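Local structure of SPT6 (Antonospora locustae, 2XP1) at residues F20-T23 / E24-Y28; T7-R10 / F11-H14; S85-V88 / R89-R93. The protein is a transcription elongation factor and histone chaperone whose noncanonical tandem SH2 domains enable it to interact with RNA polymerase II. All blocks are in the same frame, centred on the assembly; numbering follows the deposited sequence.

Contact 1: F20-T23 / E24-Y28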
loop_
_atom_site.group_PDB
_atom_site.type_symbol
_atom_site.label_atom_id
_atom_site.label_comp_id
_atom_site.label_asym_id
_atom_site.label_seq_id
_atom_site.Cartn_x
_atom_site.Cartn_y
_atom_site.Cartn_z
ATOM N N PHE A 20 26.468 5.992 -13.178
ATOM C CA PHE A 20 26.419 4.810 -14.050
ATOM C C PHE A 20 25.203 4.859 -14.931
ATOM O O PHE A 20 24.184 5.419 -14.554
ATOM C CB PHE A 20 26.241 3.529 -13.228
ATOM C CG PHE A 20 27.415 3.155 -12.360
ATOM C CD1 PHE A 20 28.705 3.561 -12.662
ATOM C CD2 PHE A 20 27.222 2.350 -11.256
ATOM C CE1 PHE A 20 29.768 3.176 -11.856
ATOM C CE2 PHE A 20 28.275 1.957 -10.459
ATOM C CZ PHE A 20 29.545 2.371 -10.750
ATOM N N ASN A 21 25.278 4.195 -16.075
ATOM C CA ASN A 21 24.103 3.916 -16.895
ATOM C C ASN A 21 23.538 2.578 -16.450
ATOM O O ASN A 21 24.018 2.000 -15.469
ATOM C CB ASN A 21 24.501 3.891 -18.397
ATOM C CG ASN A 21 25.518 2.810 -18.717
ATOM O OD1 ASN A 21 25.610 1.793 -18.014
ATOM N ND2 ASN A 21 26.288 3.020 -19.786
ATOM N N VAL A 22 22.544 2.057 -17.172
ATOM C CA VAL A 22 22.001 0.717 -16.880
ATOM C C VAL A 22 23.099 -0.384 -16.826
ATOM O O VAL A 22 23.289 -0.997 -15.772
ATOM C CB VAL A 22 20.839 0.302 -17.852
ATOM C CG1 VAL A 22 20.478 -1.191 -17.670
ATOM C CG2 VAL A 22 19.596 1.191 -17.655
ATOM N N THR A 23 23.835 -0.608 -17.924
ATOM C CA THR A 23 24.823 -1.711 -17.961
ATOM C C THR A 23 25.880 -1.613 -16.866
ATOM O O THR A 23 26.146 -2.598 -16.170
ATOM C CB THR A 23 25.475 -1.929 -19.375
ATOM O OG1 THR A 23 24.601 -2.733 -20.164
ATOM C CG2 THR A 23 26.799 -2.683 -19.283
ATOM N N GLU A 24 26.435 -0.423 -16.683
ATOM C CA GLU A 24 27.454 -0.200 -15.663
ATOM C C GLU A 24 26.936 -0.492 -14.250
ATOM O O GLU A 24 27.674 -1.073 -13.431
ATOM C CB GLU A 24 28.038 1.217 -15.763
ATOM C CG GLU A 24 28.912 1.407 -17.000
ATOM C CD GLU A 24 29.004 2.869 -17.481
ATOM O OE1 GLU A 24 28.297 3.748 -16.934
ATOM O OE2 GLU A 24 29.780 3.124 -18.439
ATOM N N SER A 25 25.673 -0.135 -13.985
ATOM C CA SER A 25 25.034 -0.387 -12.673
ATOM C C SER A 25 24.915 -1.860 -12.390
ATOM O O SER A 25 25.270 -2.326 -11.316
ATOM C CB SER A 25 23.636 0.184 -12.660
ATOM O OG SER A 25 23.752 1.566 -12.875
ATOM N N GLU A 26 24.401 -2.582 -13.376
ATOM C CA GLU A 26 24.169 -3.989 -13.241
ATOM C C GLU A 26 25.520 -4.670 -13.184
ATOM O O GLU A 26 25.753 -5.494 -12.316
ATOM C CB GLU A 26 23.316 -4.492 -14.390
ATOM C CG GLU A 26 21.962 -3.801 -14.443
ATOM C CD GLU A 26 20.965 -4.516 -15.335
ATOM O OE1 GLU A 26 21.410 -5.372 -16.138
ATOM O OE2 GLU A 26 19.738 -4.213 -15.240
ATOM N N ASN A 27 26.432 -4.277 -14.060
ATOM C CA ASN A 27 27.821 -4.767 -13.973
ATOM C C ASN A 27 28.409 -4.604 -12.597
ATOM O O ASN A 27 28.909 -5.569 -12.006
ATOM C CB ASN A 27 28.735 -4.078 -14.968
ATOM C CG ASN A 27 29.153 -4.994 -16.057
ATOM O OD1 ASN A 27 28.643 -6.108 -16.156
ATOM N ND2 ASN A 27 30.097 -4.560 -16.877
ATOM N N TYR A 28 28.351 -3.369 -12.101
ATOM C CA TYR A 28 28.925 -3.054 -10.827
ATOM C C TYR A 28 28.249 -3.873 -9.750
ATOM O O TYR A 28 28.922 -4.386 -8.860
ATOM C CB TYR A 28 28.775 -1.577 -10.536
ATOM C CG TYR A 28 29.153 -1.208 -9.127
ATOM C CD1 TYR A 28 30.499 -0.960 -8.771
ATOM C CD2 TYR A 28 28.179 -1.106 -8.144
ATOM C CE1 TYR A 28 30.841 -0.611 -7.458
ATOM C CE2 TYR A 28 28.500 -0.764 -6.838
ATOM C CZ TYR A 28 29.831 -0.507 -6.502
ATOM O OH TYR A 28 30.109 -0.173 -5.206
#

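Contact 2: T7-R10 / F11-H14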
loop_
_atom_site.group_PDB
_atom_site.type_symbol
_atom_site.label_atom_id
_atom_site.label_comp_id
_atom_site.label_asym_id
_atom_site.label_seq_id
_atom_site.Cartn_x
_atom_site.Cartn_y
_atom_site.Cartn_z
ATOM N N THR A 7 21.182 24.526 -11.602
ATOM C CA THR A 7 21.992 23.941 -10.532
ATOM C C THR A 7 22.002 22.439 -10.757
ATOM O O THR A 7 21.068 21.895 -11.336
ATOM C CB THR A 7 21.332 24.177 -9.150
ATOM O OG1 THR A 7 20.053 23.536 -9.146
ATOM C CG2 THR A 7 21.146 25.698 -8.835
ATOM N N ASN A 8 23.050 21.755 -10.300
ATOM C CA ASN A 8 23.065 20.299 -10.412
ATOM C C ASN A 8 21.940 19.710 -9.571
ATOM O O ASN A 8 21.606 20.256 -8.511
ATOM C CB ASN A 8 24.412 19.708 -10.001
ATOM C CG ASN A 8 25.557 20.204 -10.873
ATOM O OD1 ASN A 8 25.950 19.534 -11.844
ATOM N ND2 ASN A 8 26.088 21.393 -10.548
ATOM N N PRO A 9 21.348 18.599 -10.044
ATOM C CA PRO A 9 20.353 17.938 -9.209
ATOM C C PRO A 9 20.997 17.629 -7.873
ATOM O O PRO A 9 22.165 17.246 -7.818
ATOM C CB PRO A 9 20.025 16.656 -9.972
ATOM C CG PRO A 9 20.944 16.607 -11.144
ATOM C CD PRO A 9 21.524 17.949 -11.354
ATOM N N ARG A 10 20.241 17.838 -6.806
ATOM C CA ARG A 10 20.736 17.602 -5.449
ATOM C C ARG A 10 21.198 16.153 -5.182
ATOM O O ARG A 10 22.121 15.910 -4.383
ATOM C CB ARG A 10 19.708 18.065 -4.418
ATOM C CG ARG A 10 19.390 19.586 -4.494
ATOM C CD ARG A 10 18.229 20.008 -3.533
ATOM N NE ARG A 10 16.917 19.430 -3.876
ATOM C CZ ARG A 10 16.371 18.385 -3.256
ATOM N NH1 ARG A 10 17.031 17.807 -2.253
ATOM N NH2 ARG A 10 15.171 17.905 -3.626
ATOM N N PHE A 11 20.601 15.188 -5.864
ATOM C CA PHE A 11 21.001 13.824 -5.599
ATOM C C PHE A 11 22.433 13.504 -6.052
ATOM O O PHE A 11 22.998 12.487 -5.639
ATOM C CB PHE A 11 19.980 12.841 -6.151
ATOM C CG PHE A 11 19.728 12.988 -7.600
ATOM C CD1 PHE A 11 20.633 12.512 -8.520
ATOM C CD2 PHE A 11 18.562 13.577 -8.048
ATOM C CE1 PHE A 11 20.393 12.623 -9.872
ATOM C CE2 PHE A 11 18.313 13.695 -9.402
ATOM C CZ PHE A 11 19.239 13.235 -10.309
ATOM N N TYR A 12 23.026 14.374 -6.880
ATOM C CA TYR A 12 24.445 14.210 -7.282
ATOM C C TYR A 12 25.345 14.224 -6.067
ATOM O O TYR A 12 26.282 13.474 -5.984
ATOM C CB TYR A 12 24.892 15.296 -8.267
ATOM C CG TYR A 12 24.562 15.030 -9.752
ATOM C CD1 TYR A 12 23.476 14.249 -10.127
ATOM C CD2 TYR A 12 25.330 15.598 -10.760
ATOM C CE1 TYR A 12 23.166 14.020 -11.466
ATOM C CE2 TYR A 12 25.033 15.372 -12.117
ATOM C CZ TYR A 12 23.957 14.581 -12.460
ATOM O OH TYR A 12 23.656 14.369 -13.800
ATOM N N LYS A 13 25.001 15.038 -5.089
ATOM C CA LYS A 13 25.777 15.177 -3.851
ATOM C C LYS A 13 25.602 13.967 -2.895
ATOM O O LYS A 13 26.324 13.845 -1.895
ATOM C CB LYS A 13 25.402 16.501 -3.130
ATOM C CG LYS A 13 25.506 17.775 -4.005
ATOM C CD LYS A 13 25.209 19.106 -3.218
ATOM C CE LYS A 13 25.712 20.338 -4.031
ATOM N NZ LYS A 13 25.400 21.735 -3.496
ATOM N N HIS A 14 24.642 13.089 -3.194
ATOM C CA HIS A 14 24.387 11.978 -2.296
ATOM C C HIS A 14 25.410 10.849 -2.466
ATOM O O HIS A 14 25.739 10.485 -3.590
ATOM C CB HIS A 14 22.988 11.427 -2.440
ATOM C CG HIS A 14 22.597 10.567 -1.288
ATOM N ND1 HIS A 14 22.767 9.201 -1.291
ATOM C CD2 HIS A 14 22.103 10.885 -0.069
ATOM C CE1 HIS A 14 22.359 8.709 -0.136
ATOM N NE2 HIS A 14 21.959 9.711 0.629
#

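Contact 3: S85-V88 / R89-R93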
loop_
_atom_site.group_PDB
_atom_site.type_symbol
_atom_site.label_atom_id
_atom_site.label_comp_id
_atom_site.label_asym_id
_atom_site.label_seq_id
_atom_site.Cartn_x
_atom_site.Cartn_y
_atom_site.Cartn_z
ATOM N N SER A 85 15.455 3.989 3.849
ATOM C CA SER A 85 14.936 3.339 5.066
ATOM C C SER A 85 13.496 2.946 4.892
ATOM O O SER A 85 13.124 1.810 5.167
ATOM C CB SER A 85 15.131 4.186 6.344
ATOM O OG SER A 85 14.754 5.536 6.173
ATOM N N VAL A 86 12.690 3.863 4.375
ATOM C CA VAL A 86 11.265 3.615 4.294
ATOM C C VAL A 86 10.956 2.643 3.193
ATOM O O VAL A 86 10.025 1.879 3.311
ATOM C CB VAL A 86 10.433 4.931 4.160
ATOM C CG1 VAL A 86 9.012 4.645 3.724
ATOM C CG2 VAL A 86 10.407 5.661 5.468
ATOM N N TYR A 87 11.768 2.632 2.142
ATOM C CA TYR A 87 11.397 1.911 0.933
ATOM C C TYR A 87 12.320 0.765 0.569
ATOM O O TYR A 87 11.858 -0.371 0.413
ATOM C CB TYR A 87 11.191 2.902 -0.216
ATOM C CG TYR A 87 10.644 2.284 -1.454
ATOM C CD1 TYR A 87 9.309 1.869 -1.518
ATOM C CD2 TYR A 87 11.449 2.108 -2.563
ATOM C CE1 TYR A 87 8.788 1.296 -2.671
ATOM C CE2 TYR A 87 10.950 1.529 -3.725
ATOM C CZ TYR A 87 9.606 1.129 -3.775
ATOM O OH TYR A 87 9.099 0.537 -4.936
ATOM N N VAL A 88 13.622 1.039 0.478
ATOM C CA VAL A 88 14.621 0.018 0.078
ATOM C C VAL A 88 14.952 -1.084 1.135
ATOM O O VAL A 88 14.932 -2.274 0.820
ATOM C CB VAL A 88 15.927 0.696 -0.453
ATOM C CG1 VAL A 88 16.921 -0.320 -0.906
ATOM C CG2 VAL A 88 15.617 1.677 -1.604
ATOM N N ARG A 89 15.275 -0.709 2.377
ATOM C CA ARG A 89 15.632 -1.722 3.395
ATOM C C ARG A 89 14.572 -2.828 3.557
ATOM O O ARG A 89 14.928 -4.019 3.560
ATOM C CB ARG A 89 16.044 -1.110 4.752
ATOM C CG ARG A 89 17.403 -0.407 4.685
ATOM C CD ARG A 89 18.085 -0.252 6.058
ATOM N NE ARG A 89 17.984 1.105 6.626
ATOM C CZ ARG A 89 18.735 2.164 6.274
ATOM N NH1 ARG A 89 19.673 2.072 5.322
ATOM N NH2 ARG A 89 18.541 3.334 6.879
ATOM N N PRO A 90 13.275 -2.452 3.649
ATOM C CA PRO A 90 12.247 -3.498 3.809
ATOM C C PRO A 90 12.119 -4.386 2.584
ATOM O O PRO A 90 11.831 -5.563 2.736
ATOM C CB PRO A 90 10.950 -2.709 4.044
ATOM C CG PRO A 90 11.389 -1.288 4.341
ATOM C CD PRO A 90 12.680 -1.105 3.631
ATOM N N ILE A 91 12.338 -3.835 1.390
ATOM C CA ILE A 91 12.514 -4.682 0.189
ATOM C C ILE A 91 13.636 -5.674 0.422
ATOM O O ILE A 91 13.455 -6.868 0.211
ATOM C CB ILE A 91 12.680 -3.872 -1.138
ATOM C CG1 ILE A 91 11.357 -3.160 -1.489
ATOM C CG2 ILE A 91 13.012 -4.775 -2.256
ATOM C CD1 ILE A 91 11.428 -2.177 -2.669
ATOM N N LEU A 92 14.784 -5.204 0.905
ATOM C CA LEU A 92 15.924 -6.104 1.129
ATOM C C LEU A 92 15.616 -7.150 2.182
ATOM O O LEU A 92 16.038 -8.305 2.055
ATOM C CB LEU A 92 17.175 -5.323 1.514
ATOM C CG LEU A 92 17.575 -4.234 0.521
ATOM C CD1 LEU A 92 18.804 -3.453 1.003
ATOM C CD2 LEU A 92 17.824 -4.826 -0.862
ATOM N N ARG A 93 14.896 -6.749 3.229
ATOM C CA ARG A 93 14.493 -7.668 4.287
ATOM C C ARG A 93 13.594 -8.753 3.688
ATOM O O ARG A 93 13.789 -9.936 3.912
ATOM C CB ARG A 93 13.816 -6.917 5.461
ATOM C CG ARG A 93 14.816 -6.260 6.469
ATOM C CD ARG A 93 14.140 -5.278 7.434
ATOM N NE ARG A 93 15.121 -4.485 8.171
ATOM C CZ ARG A 93 15.489 -4.720 9.431
ATOM N NH1 ARG A 93 14.959 -5.730 10.115
ATOM N NH2 ARG A 93 16.392 -3.937 10.015
#

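Contact 1: F20-T23 / E24-Y28
A chi1 of 61° places N21 CG between the backbone N and the carbonyl carbon, while E24, its CG beside the backbone N, carries its carboxylate back onto the N21 amide. The two form a capping box at the start of helix 22-31. N21 OD1 accepts from E24 N at 2.7 Å, nearly straight at 171°, and N21 N gives to E24 OE1 at 3.2 Å, reaching this oxygen on its anti side and well out of the carboxylate plane. The flat amide and carboxylate stack with planes 17° apart. N21 O is gripped twice, from opposite faces of its plane, by S25 N at 3.1 Å and S25 OG at 2.6 Å. F20 CB lies 3.2 Å from S25 OG, and F20 CE2 comes 3.5 Å from Y28 CG, the rings meeting obliquely; both side chains touch L37 of strand 36-40, and Y28 OH bonds D34. S25 and V22 touch R39, which by sequence probably matches the FLVR arginine of SH2 domains. The cap thus supplies acceptors for two backbone N-H groups, those of E24 and N21, and the carboxylate's negative charge would probably suit the start of the helix.

Contact 2: T7-R10 / F11-H14
F11 lays its ring against P9, whose CB stands over one face 3.7 Å from the ring centroid and nearest the CE2-CZ side. A chi1 of 57°, with CG between the F11 backbone N and carbonyl carbon, turns the ring back to the proline's CB. Y12 takes the next carbon of the same pyrrolidine: P9 CG sits over a face of its ring, 3.8 Å from the centroid and 3.4 Å from Y12 CE1. One proline thus makes CH-pi contacts with two successive aromatic residues. Y12 also stacks on F17, and F17 meets F11 with the planes inclined. The Y12 backbone N gives to P9 O at 3.1 Å, the donor standing about 50° out of the carbonyl plane. This bond opens a run of three overlapping type I beta-turns, each closed by an i to i+3 bond, in the loop before strand 17-18, the first strand of the mixed sheet of the SH2 fold. K13 continues it, its N bonding R10 O at 3.1 Å and its CB resting 3.6 Å from R10 O. R10 is held from elsewhere, its N by E65 and its guanidinium by the carbonyl of H66. H14 ends the run: its N bonds F11 O at 3.0 Å, while its imidazole pairs through ND1 with the N of L16 and through NE2 with D81, and its side chain, like that of F11, touches I80 of helix 80-100.

Contact 3: S85-V88 / R89-R93
I91 lays its CD1 over one face of the Y87 ring, 4.1 Å from the centroid and shifted toward the rim. Its CG1 stays beside the backbone N (chi1 -68°), which also brings that carbon to 3.4 Å from Y87 O. Next to this pair, V88 and L92 lie side by side and point the same way, V88 CG1 and L92 CD1 being 4.1 Å apart; the same two residues share the backbone bond that joins the two halves, L92 N to V88 O, 2.9 Å. This is the close, largely apolar side of the turn. P90 fills the bend. It has no N-H to give to the turn before it, and helix 80-100 kinks here, following a wider pi-type turn at 85-88, with P90 CD 3.3 Å from S85 O and P90 CG 3.6 Å from V86 O. With an alanine here, the ring carbons that fill this bend are gone, which would probably open a gap beside the S85 and V86 carbonyls and leave the kink less firmly fixed. The opposite character belongs to S85 and R89. R89, bent at chi3, brings one face of its guanidinium over S85 CA, with R89 NH2 at 3.6 Å from S85 CB, a van der Waals contact with carbon atoms on the exposed side; S85 OG itself bonds the carbonyl of D81. Inward, the apolar residues cover the first SH2 sheet: Y87 and V88 rest on L49, I91 and L92 on I51 of strand 46-52, and Y87 and I91 on M61 of strand 57-65. Y87 also touches F77 of strand 75-77 and bonds S73 through its hydroxyl, while P90 touches D155, in the loop between strands 146-153 and 157-159 of the second sheet.

How the contacts relate
All three contacts belong to the N-terminal half of the tandem, and none touches another: nearest atoms are about 9 Å apart between contacts 1 and 2 and between contacts 2 and 3, and about 13 Å between contacts 1 and 3. Contacts 1 and 2 are at the surface, whereas contact 3 is partly buried. Helices 22-31 and 80-100 both pack side chains on strand 57-65, and contact 2 reaches helix 80-100 through I80. Chemistry follows place. Contact 1 is chiefly polar, with an aromatic pair beside the helix cap; contact 2 relies on CH-pi packing around tight turns; contact 3 is mostly apolar, with a proline kink mid-helix.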